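PDB 6DQX: ribonucleoside-diphosphate reductase, alpha chain from Actinobacillus ureae ATCC 25976, which probably reduces ribonucleoside diphosphates to deoxyribonucleotides as the catalytic subunit of a class Id ribonucleotide reductase. Local coordinates for residues R38-Q42 and R43-L47; G49-A52 and L53-I56. All coordinates share one frame; numbering follows the deposited sequence.

Overall arrangement
Contact 1 (38-42 with 43-47) closes the C-terminal end of helix 35-44, and contact 2 (49-52 with 53-56) opens the next helix, 52-67; a short loop joins them. Their centres lie about 9 Å apart and they pack directly. Leu46 is wedged against the start of the second helix: its CD1 is 3.5 Å from Ala52 N, and its CD2 is 3.5 Å from Arg55 CG. Leu41 CD1 adds a contact of 3.8 Å with Ala52 CB. Both sit on the same side of the chain's centre, their own centres about 22 and 27 Å from it. His65, known to bind magnesium in this protein, lies further along helix 52-67, away from both.

Contact 1: R38-Q42 and R43-L47; sequences RLFLQ and RGYLL
Tyr45 lies back against the end of helix 35-44 and meets Leu41 and Phe40 in turn. Its CB starts 3.9 Å from Leu41 O. Further out, the CD2 side of the ring is pressed on the Leu41 methyl CD2, with Tyr45 CD2 and Leu41 CD2 3.5 Å apart, and CE2 still touches the same methyl. At the tip, Tyr45 OH comes to the edge of the Phe40 ring, near its plane, 3.7 Å from Phe40 CE2. The two rings make an offset edge-to-face pair, Phe40 giving its edge to the tyrosine face, with planes at 87°. Phe40 takes part because its CG is anti to the backbone N (chi1 -170°), which brings the ring end back toward Tyr45 although the side chain starts out away from it. Phe422 makes a second edge-to-face contact with Phe40, and Ile423 of helix 418-423 touches Phe40, Leu41 and Tyr45.

Helical bonding runs out here. Arg43 N and Gly44 N still bond four residues back, to Leu39 O and Phe40 O, but Leu41 O accepts twice, from Tyr45 N at 2.9 Å and from Leu46 N at 3.0 Å, the two donors arriving from opposite faces of the carbonyl plane. The Leu46 bond spans five residues, a pi-turn that closes the C-terminal end of the helix. Leu46 then folds over the last turn, its CD1 4.0 Å from Leu41 CB. On the exposed side, a water lies within bonding distance of both Gln42 O and Leu46 O, while the extended Arg43 chain leaves past Leu39 O, with Arg43 CG 3.3 Å from that oxygen.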
loop_
_atom_site.group_PDB
_atom_site.type_symbol
_atom_site.label_atom_id
_atom_site.label_comp_id
_atom_site.label_asym_id
_atom_site.label_seq_id
_atom_site.Cartn_x
_atom_site.Cartn_y
_atom_site.Cartn_z
ATOM N N ARG A 38 13.106 34.984 9.020
ATOM C CA ARG A 38 14.341 34.423 8.485
ATOM C C ARG A 38 14.665 33.083 9.110
ATOM O O ARG A 38 14.995 32.142 8.394
ATOM C CB ARG A 38 15.529 35.376 8.677
ATOM C CG ARG A 38 15.668 36.398 7.565
ATOM C CD ARG A 38 17.064 36.999 7.553
ATOM N NE ARG A 38 17.300 37.760 8.765
ATOM C CZ ARG A 38 16.804 38.971 9.025
ATOM N NH1 ARG A 38 16.016 39.609 8.149
ATOM N NH2 ARG A 38 17.098 39.553 10.187
ATOM N N LEU A 39 14.573 33.004 10.447
ATOM C CA LEU A 39 14.834 31.740 11.169
ATOM C C LEU A 39 13.875 30.650 10.757
ATOM O O LEU A 39 14.285 29.510 10.495
ATOM C CB LEU A 39 14.746 31.912 12.701
ATOM C CG LEU A 39 16.077 32.002 13.421
ATOM C CD1 LEU A 39 16.912 33.132 12.845
ATOM C CD2 LEU A 39 15.853 32.184 14.908
ATOM N N PHE A 40 12.597 30.995 10.708
ATOM C CA PHE A 40 11.568 30.040 10.292
ATOM C C PHE A 40 11.877 29.480 8.903
ATOM O O PHE A 40 11.861 28.273 8.692
ATOM C CB PHE A 40 10.191 30.701 10.313
ATOM C CG PHE A 40 9.042 29.724 10.137
ATOM C CD1 PHE A 40 8.566 28.989 11.217
ATOM C CD2 PHE A 40 8.461 29.525 8.893
ATOM C CE1 PHE A 40 7.514 28.085 11.066
ATOM C CE2 PHE A 40 7.405 28.622 8.732
ATOM C CZ PHE A 40 6.929 27.904 9.820
ATOM N N LEU A 41 12.204 30.367 7.970
ATOM C CA LEU A 41 12.510 29.956 6.600
ATOM C C LEU A 41 13.786 29.097 6.504
ATOM O O LEU A 41 13.822 28.095 5.783
ATOM C CB LEU A 41 12.649 31.182 5.716
ATOM C CG LEU A 41 11.350 31.933 5.404
ATOM C CD1 LEU A 41 11.673 33.235 4.700
ATOM C CD2 LEU A 41 10.408 31.083 4.559
ATOM N N GLN A 42 14.825 29.505 7.222
ATOM C CA GLN A 42 16.081 28.732 7.268
ATOM C C GLN A 42 15.859 27.322 7.784
ATOM O O GLN A 42 16.379 26.362 7.221
ATOM C CB GLN A 42 17.122 29.417 8.153
ATOM C CG GLN A 42 17.794 30.628 7.524
ATOM C CD GLN A 42 18.705 31.359 8.503
ATOM O OE1 GLN A 42 19.415 30.730 9.303
ATOM N NE2 GLN A 42 18.691 32.693 8.447
ATOM N N ARG A 43 15.082 27.211 8.857
ATOM C CA ARG A 43 14.860 25.936 9.510
ATOM C C ARG A 43 13.917 25.018 8.759
ATOM O O ARG A 43 14.041 23.806 8.874
ATOM C CB ARG A 43 14.348 26.154 10.928
ATOM C CG ARG A 43 15.417 26.750 11.804
ATOM C CD ARG A 43 14.880 27.161 13.145
ATOM N NE ARG A 43 15.984 27.406 14.063
ATOM C CZ ARG A 43 15.850 27.617 15.371
ATOM N NH1 ARG A 43 14.646 27.627 15.945
ATOM N NH2 ARG A 43 16.935 27.819 16.112
ATOM N N GLY A 44 12.985 25.593 8.001
ATOM C CA GLY A 44 11.958 24.829 7.295
ATOM C C GLY A 44 12.198 24.587 5.810
ATOM O O GLY A 44 12.093 23.450 5.344
ATOM N N TYR A 45 12.489 25.651 5.062
ATOM C CA TYR A 45 12.344 25.629 3.589
ATOM C C TYR A 45 13.598 25.820 2.773
ATOM O O TYR A 45 13.661 25.309 1.654
ATOM C CB TYR A 45 11.337 26.691 3.111
ATOM C CG TYR A 45 9.993 26.704 3.810
ATOM C CD1 TYR A 45 9.441 25.552 4.382
ATOM C CD2 TYR A 45 9.244 27.872 3.862
ATOM C CE1 TYR A 45 8.213 25.587 5.031
ATOM C CE2 TYR A 45 8.005 27.905 4.490
ATOM C CZ TYR A 45 7.504 26.767 5.080
ATOM O OH TYR A 45 6.292 26.795 5.718
ATOM N N LEU A 46 14.580 26.555 3.289
ATOM C CA LEU A 46 15.749 26.935 2.494
ATOM C C LEU A 46 16.833 25.884 2.617
ATOM O O LEU A 46 17.055 25.349 3.708
ATOM C CB LEU A 46 16.318 28.266 2.979
ATOM C CG LEU A 46 15.361 29.458 2.879
ATOM C CD1 LEU A 46 15.989 30.667 3.532
ATOM C CD2 LEU A 46 15.017 29.741 1.423
ATOM N N LEU A 47 17.504 25.607 1.511
ATOM C CA LEU A 47 18.693 24.758 1.539
ATOM C C LEU A 47 19.810 25.470 2.299
ATOM O O LEU A 47 19.938 26.695 2.222
ATOM C CB LEU A 47 19.134 24.398 0.119
ATOM C CG LEU A 47 18.261 23.296 -0.507
ATOM C CD1 LEU A 47 18.421 23.273 -2.014
ATOM C CD2 LEU A 47 18.577 21.924 0.084
HETATM O O HOH W 1 18.647 26.516 5.597
#

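Contact 2: G49-A52 and L53-I56; sequences GTTA and LERI
The carboxylate of Glu54 reaches back to the extended backbone of Thr50 and Thr51 and meets it through one oxygen. OE1 accepts from Thr51 N at 3.2 Å, with an N-H...O angle of 165°, using the lone pair that points away from OE2; the same oxygen lies 3.5 Å from Thr50 CA. With chi1 at -175° the stretched-out side chain trails away from its own N, back toward the N-terminal end of helix 52-67.

The other flat group, the Arg55 guanidinium, turns away from the segment 49-52. Its nitrogens are taken up by backbone oxygens elsewhere, NE by Trp92 O and NH2 by Phe95 O. The Arg55 side chain touches the segment 49-52 through CB, which meets, among others, the Thr50 methyl CG2 at 3.9 Å.

Thr51 answers Glu54 in kind. A chi1 of 68° swings its OG1 toward the first turn, where it accepts from Glu54 N at 3.1 Å. Regular helical bonding begins beside it: Arg55 N donates to Thr51 O and Ile56 N to Ala52 O, while Ile56 CG1 lies 3.3 Å from Ala52 O. Side chain to backbone in both directions, Thr51 and Glu54 form a capping box, with Thr51 as N-cap of helix 52-67.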
loop_
_atom_site.group_PDB
_atom_site.type_symbol
_atom_site.label_atom_id
_atom_site.label_comp_id
_atom_site.label_asym_id
_atom_site.label_seq_id
_atom_site.Cartn_x
_atom_site.Cartn_y
_atom_site.Cartn_z
ATOM N N GLY A 49 22.969 27.239 3.202
ATOM C CA GLY A 49 23.736 28.154 2.354
ATOM C C GLY A 49 22.959 28.987 1.340
ATOM O O GLY A 49 23.569 29.566 0.442
ATOM N N THR A 50 21.627 29.034 1.443
ATOM C CA THR A 50 20.797 29.977 0.656
ATOM C C THR A 50 20.062 30.867 1.664
ATOM O O THR A 50 19.430 30.350 2.579
ATOM C CB THR A 50 19.779 29.240 -0.251
ATOM O OG1 THR A 50 20.471 28.480 -1.256
ATOM C CG2 THR A 50 18.846 30.244 -0.967
ATOM N N THR A 51 20.184 32.192 1.532
ATOM C CA THR A 51 19.461 33.119 2.398
ATOM C C THR A 51 18.039 33.334 1.860
ATOM O O THR A 51 17.790 33.091 0.687
ATOM C CB THR A 51 20.121 34.499 2.482
ATOM O OG1 THR A 51 20.022 35.175 1.214
ATOM C CG2 THR A 51 21.605 34.366 2.906
ATOM N N ALA A 52 17.147 33.837 2.719
ATOM C CA ALA A 52 15.765 34.185 2.298
ATOM C C ALA A 52 15.736 35.181 1.136
ATOM O O ALA A 52 15.053 34.964 0.148
ATOM C CB ALA A 52 14.978 34.726 3.472
ATOM N N LEU A 53 16.514 36.263 1.225
ATOM C CA LEU A 53 16.526 37.254 0.151
ATOM C C LEU A 53 17.054 36.672 -1.145
ATOM O O LEU A 53 16.521 36.931 -2.201
ATOM C CB LEU A 53 17.346 38.503 0.539
ATOM C CG LEU A 53 16.773 39.431 1.608
ATOM C CD1 LEU A 53 17.809 40.460 2.087
ATOM C CD2 LEU A 53 15.517 40.118 1.076
ATOM N N GLU A 54 18.122 35.886 -1.068
ATOM C CA GLU A 54 18.687 35.234 -2.241
ATOM C C GLU A 54 17.655 34.334 -2.931
ATOM O O GLU A 54 17.534 34.299 -4.156
ATOM C CB GLU A 54 19.885 34.417 -1.762
ATOM C CG GLU A 54 20.702 33.740 -2.802
ATOM C CD GLU A 54 22.002 33.232 -2.203
ATOM O OE1 GLU A 54 22.036 32.862 -0.994
ATOM O OE2 GLU A 54 22.988 33.219 -2.947
ATOM N N ARG A 55 16.934 33.591 -2.120
ATOM C CA ARG A 55 15.878 32.717 -2.622
ATOM C C ARG A 55 14.780 33.524 -3.353
ATOM O O ARG A 55 14.339 33.128 -4.439
ATOM C CB ARG A 55 15.311 31.909 -1.451
ATOM C CG ARG A 55 14.281 30.855 -1.807
ATOM C CD ARG A 55 14.844 29.696 -2.588
ATOM N NE ARG A 55 13.748 28.847 -3.053
ATOM C CZ ARG A 55 13.576 28.358 -4.274
ATOM N NH1 ARG A 55 14.451 28.565 -5.240
ATOM N NH2 ARG A 55 12.484 27.626 -4.525
ATOM N N ILE A 56 14.388 34.665 -2.797
ATOM C CA ILE A 56 13.323 35.481 -3.412
ATOM C C ILE A 56 13.770 36.002 -4.772
ATOM O O ILE A 56 13.029 35.954 -5.747
ATOM C CB ILE A 56 12.874 36.629 -2.492
ATOM C CG1 ILE A 56 12.207 36.074 -1.224
ATOM C CG2 ILE A 56 11.959 37.597 -3.223
ATOM C CD1 ILE A 56 12.212 37.065 -0.077
#